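Local atomic coordinates of TRAP-T family transporter, DctP (Periplasmic binding) subunit (Sulfitobacter sp. NAS-14.1, PDB entry 4PF8), a protein that binds beta-D-galacturonate between its two lobes and probably delivers it, as the periplasmic solute-binding component, to a TRAP transporter for uptake. Residues G68-P71 against D72-Q76; M169-D172 against L173-G176; V86-L89 against G90-G93. One frame throughout, in Å; residues are numbered along the deposited sequence.

Interaction 1 (G68-P71 against D72-Q76). With GTR (beta-D-galactopyranuronic acid), chain D.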
loop_
_atom_site.group_PDB
_atom_site.type_symbol
_atom_site.label_atom_id
_atom_site.label_comp_id
_atom_site.label_asym_id
_atom_site.label_seq_id
_atom_site.Cartn_x
_atom_site.Cartn_y
_atom_site.Cartn_z
ATOM N N GLY A 68 9.234 12.741 3.614
ATOM C CA GLY A 68 7.933 13.006 4.207
ATOM C C GLY A 68 7.120 11.765 4.523
ATOM O O GLY A 68 7.392 10.692 4.010
ATOM N N SER A 69 6.112 11.933 5.366
ATOM C CA SER A 69 5.086 10.933 5.547
ATOM C C SER A 69 4.314 10.748 4.251
ATOM O O SER A 69 4.349 11.584 3.349
ATOM C CB SER A 69 4.128 11.344 6.660
ATOM O OG SER A 69 3.289 12.389 6.218
ATOM N N GLN A 70 3.594 9.650 4.142
ATOM C CA GLN A 70 2.985 9.332 2.884
ATOM C C GLN A 70 1.914 10.342 2.427
ATOM O O GLN A 70 1.911 10.733 1.260
ATOM C CB GLN A 70 2.474 7.872 2.862
ATOM C CG GLN A 70 1.968 7.472 1.497
ATOM C CD GLN A 70 2.156 5.994 1.151
ATOM O OE1 GLN A 70 2.273 5.648 -0.023
ATOM N NE2 GLN A 70 2.198 5.136 2.147
ATOM N N PRO A 71 0.996 10.755 3.313
ATOM C CA PRO A 71 0.002 11.746 2.865
ATOM C C PRO A 71 0.684 13.038 2.380
ATOM O O PRO A 71 0.249 13.626 1.382
ATOM C CB PRO A 71 -0.856 11.985 4.107
ATOM C CG PRO A 71 -0.675 10.720 4.941
ATOM C CD PRO A 71 0.743 10.281 4.690
ATOM N N ASP A 72 1.741 13.452 3.069
ATOM C CA ASP A 72 2.437 14.693 2.708
ATOM C C ASP A 72 3.217 14.499 1.411
ATOM O O ASP A 72 3.292 15.412 0.613
ATOM C CB ASP A 72 3.383 15.132 3.811
ATOM C CG ASP A 72 2.654 15.608 5.060
ATOM O OD1 ASP A 72 1.480 16.052 4.969
ATOM O OD2 ASP A 72 3.280 15.531 6.140
ATOM N N ALA A 73 3.760 13.306 1.185
ATOM C CA ALA A 73 4.485 13.041 -0.060
ATOM C C ALA A 73 3.552 13.064 -1.264
ATOM O O ALA A 73 3.903 13.548 -2.338
ATOM C CB ALA A 73 5.237 11.719 0.032
ATOM N N ILE A 74 2.343 12.546 -1.086
ATOM C CA ILE A 74 1.367 12.562 -2.153
ATOM C C ILE A 74 1.052 14.006 -2.512
ATOM O O ILE A 74 0.962 14.373 -3.688
ATOM C CB ILE A 74 0.076 11.821 -1.749
ATOM C CG1 ILE A 74 0.342 10.315 -1.692
ATOM C CG2 ILE A 74 -1.051 12.140 -2.740
ATOM C CD1 ILE A 74 -0.687 9.516 -0.890
ATOM N N GLU A 75 0.883 14.845 -1.492
ATOM C CA GLU A 75 0.617 16.265 -1.730
ATOM C C GLU A 75 1.793 16.918 -2.477
ATOM O O GLU A 75 1.597 17.698 -3.419
ATOM C CB GLU A 75 0.366 16.980 -0.403
ATOM C CG GLU A 75 0.128 18.477 -0.543
ATOM C CD GLU A 75 -1.274 18.812 -1.032
ATOM O OE1 GLU A 75 -2.059 17.872 -1.338
ATOM O OE2 GLU A 75 -1.587 20.030 -1.104
ATOM N N GLN A 76 3.016 16.604 -2.061
ATOM C CA GLN A 76 4.185 17.148 -2.762
ATOM C C GLN A 76 4.176 16.757 -4.230
ATOM O O GLN A 76 4.525 17.553 -5.101
ATOM C CB GLN A 76 5.483 16.647 -2.148
ATOM C CG GLN A 76 5.774 17.157 -0.752
ATOM C CD GLN A 76 7.055 16.558 -0.223
ATOM O OE1 GLN A 76 8.074 16.539 -0.923
ATOM N NE2 GLN A 76 7.019 16.057 1.002
HETATM C C1 GTR D . 3.026 -0.769 3.512
HETATM C C2 GTR D . 3.014 0.080 2.284
HETATM C C3 GTR D . 3.535 1.452 2.674
HETATM C C4 GTR D . 2.665 2.087 3.750
HETATM C C5 GTR D . 2.658 1.107 4.919
HETATM C C6 GTR D . 1.732 1.603 6.024
HETATM O O1 GTR D . 2.473 -2.090 3.219
HETATM O O2 GTR D . 3.913 -0.529 1.318
HETATM O O3 GTR D . 3.423 2.283 1.498
HETATM O O4 GTR D . 1.337 2.232 3.217
HETATM O O5 GTR D . 2.226 -0.206 4.506
HETATM O O6A GTR D . 1.150 0.703 6.686
HETATM O O6B GTR D . 1.715 2.825 6.296
HETATM O O HOH W 1 5.807 14.723 6.395
#
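Ser69 and Asp72 meet at the N-terminal end of helix 70-79, with Ser69 in the N-cap position. Side chain to side chain the link is slight: Ser69 OG lies 3.1 Å from Asp72 OD2, a weak hydrogen bond at most. A water does the firmer work, accepting from Ser69 N and donating to Asp72 OD2 at 2.7 Å, which ties the carboxylate back to the backbone ahead of the helix. The main-chain bonds set up the first turns. Ala73 N donates to Ser69 O at 2.8 Å, followed by Ile74 N to Gln70 O and Glu75 N to Pro71 O. Apolar contact is thin, Gln70 CG and Ile74 CD1 standing 4.1 Å apart as the two side chains cross obliquely. Gln70, with CG trans to the backbone N (chi1 -174°) and a bend at chi2, reaches the sugar with its amide, where NE2 donates to GTR O3 at 3.2 Å, while OE1 accepts from Ser88 N. Both ends of this buried amide are thus used. Ala73 and Ile74 settle on Phe87 of strand 84-88, Ala73 also reaches Trp29 of strand 26-29, and Ile74 touches Met92 of helix 89-92.

Interaction 2 (M169-D172 against L173-G176). With GTR (beta-D-galactopyranuronic acid), chain D.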
loop_
_atom_site.group_PDB
_atom_site.type_symbol
_atom_site.label_atom_id
_atom_site.label_comp_id
_atom_site.label_asym_id
_atom_site.label_seq_id
_atom_site.Cartn_x
_atom_site.Cartn_y
_atom_site.Cartn_z
HETATM N N MSE A 169 -3.325 3.070 8.905
HETATM C CA MSE A 169 -2.909 4.123 7.975
HETATM C C MSE A 169 -3.912 5.265 7.975
HETATM O O MSE A 169 -5.010 5.163 8.520
HETATM C CB MSE A 169 -2.858 3.580 6.541
HETATM C CG MSE A 169 -1.769 2.658 6.264
HETATM SE SE MSE A 169 -1.712 2.317 4.343
HETATM C CE MSE A 169 -2.972 0.856 4.173
ATOM N N ASN A 170 -3.529 6.352 7.312
ATOM C CA ASN A 170 -4.382 7.537 7.220
ATOM C C ASN A 170 -5.468 7.424 6.149
ATOM O O ASN A 170 -5.397 8.032 5.079
ATOM C CB ASN A 170 -3.496 8.764 6.971
ATOM C CG ASN A 170 -2.496 8.982 8.083
ATOM O OD1 ASN A 170 -1.309 8.681 7.943
ATOM N ND2 ASN A 170 -2.973 9.480 9.210
ATOM N N ASN A 171 -6.486 6.623 6.447
ATOM C CA ASN A 171 -7.709 6.573 5.656
ATOM C C ASN A 171 -8.821 6.227 6.639
ATOM O O ASN A 171 -8.714 5.250 7.369
ATOM C CB ASN A 171 -7.590 5.513 4.545
ATOM C CG ASN A 171 -8.749 5.530 3.580
ATOM O OD1 ASN A 171 -9.892 5.766 3.963
ATOM N ND2 ASN A 171 -8.459 5.288 2.301
ATOM N N ASP A 172 -9.890 7.029 6.658
ATOM C CA ASP A 172 -11.020 6.805 7.567
ATOM C C ASP A 172 -11.655 5.424 7.442
ATOM O O ASP A 172 -12.248 4.926 8.400
ATOM C CB ASP A 172 -12.104 7.859 7.326
ATOM C CG ASP A 172 -11.600 9.263 7.558
ATOM O OD1 ASP A 172 -10.766 9.431 8.473
ATOM O OD2 ASP A 172 -12.027 10.193 6.830
ATOM N N LEU A 173 -11.569 4.822 6.256
ATOM C CA LEU A 173 -12.060 3.464 6.051
ATOM C C LEU A 173 -11.438 2.490 7.045
ATOM O O LEU A 173 -12.109 1.576 7.507
ATOM C CB LEU A 173 -11.778 2.965 4.626
ATOM C CG LEU A 173 -12.730 3.371 3.507
ATOM C CD1 LEU A 173 -12.195 2.831 2.189
ATOM C CD2 LEU A 173 -14.142 2.873 3.750
ATOM N N PHE A 174 -10.156 2.670 7.357
ATOM C CA PHE A 174 -9.455 1.761 8.256
ATOM C C PHE A 174 -9.869 1.935 9.712
ATOM O O PHE A 174 -9.866 0.969 10.486
ATOM C CB PHE A 174 -7.933 1.902 8.097
ATOM C CG PHE A 174 -7.476 1.707 6.672
ATOM C CD1 PHE A 174 -8.016 0.705 5.877
ATOM C CD2 PHE A 174 -6.547 2.544 6.113
ATOM C CE1 PHE A 174 -7.606 0.549 4.570
ATOM C CE2 PHE A 174 -6.169 2.390 4.797
ATOM C CZ PHE A 174 -6.682 1.387 4.047
ATOM N N VAL A 175 -10.234 3.150 10.084
ATOM C CA VAL A 175 -10.777 3.386 11.407
ATOM C C VAL A 175 -12.081 2.588 11.538
ATOM O O VAL A 175 -12.294 1.885 12.538
ATOM C CB VAL A 175 -11.018 4.883 11.628
ATOM C CG1 VAL A 175 -11.789 5.125 12.927
ATOM C CG2 VAL A 175 -9.705 5.624 11.641
ATOM N N GLY A 176 -12.935 2.672 10.521
ATOM C CA GLY A 176 -14.198 1.951 10.515
ATOM C C GLY A 176 -14.000 0.442 10.584
ATOM O O GLY A 176 -14.752 -0.275 11.244
HETATM C C1 GTR D . 3.026 -0.769 3.512
HETATM C C2 GTR D . 3.014 0.080 2.284
HETATM C C3 GTR D . 3.535 1.452 2.674
HETATM C C4 GTR D . 2.665 2.087 3.750
HETATM C C5 GTR D . 2.658 1.107 4.919
HETATM C C6 GTR D . 1.732 1.603 6.024
HETATM O O1 GTR D . 2.473 -2.090 3.219
HETATM O O2 GTR D . 3.913 -0.529 1.318
HETATM O O3 GTR D . 3.423 2.283 1.498
HETATM O O4 GTR D . 1.337 2.232 3.217
HETATM O O5 GTR D . 2.226 -0.206 4.506
HETATM O O6A GTR D . 1.150 0.703 6.686
HETATM O O6B GTR D . 1.715 2.825 6.296
#
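Asn171 N-caps helix 172-179: its side-chain OD1 accepts from Leu173 N at 3.0 Å, the N-H pointing fairly straight (160°) but coming in tilted from the amide plane. Just before the cap, the chain folds through an inverse gamma turn centred on Asn170, leading from strand 165-168 into the helix. The tight side of the contact gathers round the ring of Phe174. Asn171 CB presses on Phe174 CE2 at 3.4 Å, and the selenomethionine at position 169 brings its methyl CE to within 3.6 Å of the same ring carbon, both approaching obliquely. Asn171 owes its dual role to a CG trans to the backbone N (chi1 -173°), which carries the amide forward beside Leu173. There OD1 serves the helix while ND2 donates to Gly90 O and Asn100 OD1, so both ends of the buried amide are engaged. An alanine here would keep the CB against Phe174 but is likely to leave Leu173 N without its cap and Gly90 O without this donor. The other side is looser and more open to solvent: Asp172 is exposed, and of its side chain CB is what comes up against Leu173 N; Val175 is partly exposed, and the link between the segments there is mainly backbone, Gly176 N donating to Asp172 O at 3.2 Å. On the ligand side, Met169 lines the galacturonate pocket, its CG lying against the sugar carboxylate and its selenium atom SE 3.3 Å from GTR O4.

Interaction 3 (V86-L89 against G90-G93). With GTR (beta-D-galactopyranuronic acid), chain D.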
loop_
_atom_site.group_PDB
_atom_site.type_symbol
_atom_site.label_atom_id
_atom_site.label_comp_id
_atom_site.label_asym_id
_atom_site.label_seq_id
_atom_site.Cartn_x
_atom_site.Cartn_y
_atom_site.Cartn_z
ATOM N N VAL A 86 6.579 5.794 -5.269
ATOM C CA VAL A 86 5.658 4.672 -5.172
ATOM C C VAL A 86 4.838 4.894 -3.918
ATOM O O VAL A 86 5.393 5.005 -2.818
ATOM C CB VAL A 86 6.359 3.323 -5.109
ATOM C CG1 VAL A 86 5.366 2.216 -4.785
ATOM C CG2 VAL A 86 7.063 3.029 -6.434
ATOM N N PHE A 87 3.539 4.976 -4.120
ATOM C CA PHE A 87 2.591 5.246 -3.049
ATOM C C PHE A 87 1.589 4.108 -2.914
ATOM O O PHE A 87 1.018 3.650 -3.907
ATOM C CB PHE A 87 1.768 6.511 -3.329
ATOM C CG PHE A 87 2.565 7.758 -3.506
ATOM C CD1 PHE A 87 3.431 8.212 -2.542
ATOM C CD2 PHE A 87 2.361 8.555 -4.619
ATOM C CE1 PHE A 87 4.143 9.371 -2.710
ATOM C CE2 PHE A 87 3.066 9.753 -4.779
ATOM C CZ PHE A 87 3.974 10.135 -3.823
ATOM N N SER A 88 1.321 3.719 -1.683
ATOM C CA SER A 88 0.183 2.854 -1.435
ATOM C C SER A 88 -1.061 3.632 -1.812
ATOM O O SER A 88 -1.174 4.831 -1.494
ATOM C CB SER A 88 0.137 2.505 0.040
ATOM O OG SER A 88 -1.029 1.767 0.396
ATOM N N LEU A 89 -2.026 2.958 -2.429
ATOM C CA LEU A 89 -3.301 3.602 -2.669
ATOM C C LEU A 89 -4.107 3.818 -1.371
ATOM O O LEU A 89 -5.100 4.548 -1.368
ATOM C CB LEU A 89 -4.087 2.815 -3.696
ATOM C CG LEU A 89 -3.765 3.186 -5.132
ATOM C CD1 LEU A 89 -2.325 2.969 -5.478
ATOM C CD2 LEU A 89 -4.667 2.408 -6.108
ATOM N N GLY A 90 -3.671 3.230 -0.262
ATOM C CA GLY A 90 -4.389 3.370 0.990
ATOM C C GLY A 90 -4.550 4.830 1.401
ATOM O O GLY A 90 -5.651 5.341 1.554
ATOM N N PRO A 91 -3.431 5.540 1.583
ATOM C CA PRO A 91 -3.504 6.950 1.984
ATOM C C PRO A 91 -3.921 7.889 0.849
ATOM O O PRO A 91 -4.203 9.068 1.076
ATOM C CB PRO A 91 -2.069 7.268 2.433
ATOM C CG PRO A 91 -1.400 5.924 2.644
ATOM C CD PRO A 91 -2.065 4.994 1.672
HETATM N N MSE A 92 -3.940 7.370 -0.363
HETATM C CA MSE A 92 -4.317 8.146 -1.538
HETATM C C MSE A 92 -5.818 8.455 -1.558
HETATM O O MSE A 92 -6.258 9.337 -2.280
HETATM C CB MSE A 92 -3.924 7.375 -2.788
HETATM C CG MSE A 92 -4.202 8.078 -4.074
HETATM SE SE MSE A 92 -2.898 9.435 -4.356
HETATM C CE MSE A 92 -1.340 8.382 -4.844
ATOM N N GLY A 93 -6.607 7.747 -0.761
ATOM C CA GLY A 93 -8.039 8.009 -0.703
ATOM C C GLY A 93 -8.447 9.447 -0.363
ATOM O O GLY A 93 -9.516 9.908 -0.756
HETATM C C1 GTR D . 3.026 -0.769 3.512
HETATM C C2 GTR D . 3.014 0.080 2.284
HETATM C C3 GTR D . 3.535 1.452 2.674
HETATM C C4 GTR D . 2.665 2.087 3.750
HETATM C C5 GTR D . 2.658 1.107 4.919
HETATM C C6 GTR D . 1.732 1.603 6.024
HETATM O O1 GTR D . 2.473 -2.090 3.219
HETATM O O2 GTR D . 3.913 -0.529 1.318
HETATM O O3 GTR D . 3.423 2.283 1.498
HETATM O O4 GTR D . 1.337 2.232 3.217
HETATM O O5 GTR D . 2.226 -0.206 4.506
HETATM O O6A GTR D . 1.150 0.703 6.686
HETATM O O6B GTR D . 1.715 2.825 6.296
#
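Ser88 OG accepts from Gly90 N at 3.1 Å (N-H...O 159°), capping the short, weakly bonded helix 89-92 where strand 84-88 runs out. OG is trans to the backbone N (chi1 174°), beside the carbonyl carbon and within reach of Gly90 N; Ser88 CB lies 3.4 Å from GTR O4. The backbone N of Ser88 is satisfied from helix 70-79. Inside the turn the bonding is poorer: Met92 N makes a weak bond to Leu89 O at 3.2 Å, bent to 128°. Pro91 has no N-H to give, and its CD instead packs 3.3 Å from Ser88 O. Gly90 O is satisfied by the loop 169-172. Gly90 itself suits this corner, since a side chain would run into Pro91 CD and crowd Ser88 OG. The apolar contact is made by Phe87 and the selenomethionine Met92, whose side chain folds back so that Met92 CE meets Phe87 CD2 at 3.7 Å. Around this buried turn, Phe87 packs on Gln70 and Ile74 of helix 70-79 and meets the Trp29 ring of strand 26-29, while strand 234-239 borders the strand end through Glu234, Cys235 and Cys237.

Overall arrangement
From the N terminus the contacts come in series, none nested in or crossing another: interaction 1 opens helix 70-79, interaction 3 turns strand 84-88 into helix 89-92, and interaction 2 leads strand 165-168 into helix 172-179. Each closes only a local turn at a helix start. Their centres are about 10 Å apart for interactions 1 and 3, and 12 Å for 2 and 3, so 86-93 sits centrally and joins the other two; 1 and 2, about 17 Å apart between centres, meet where Pro71 packs on Asn170. Together they bring parts of the five-stranded and two-stranded sheets up to one galacturonate, whose site Arg146, Arg167, Asn207, Glu234 and His32 help complete.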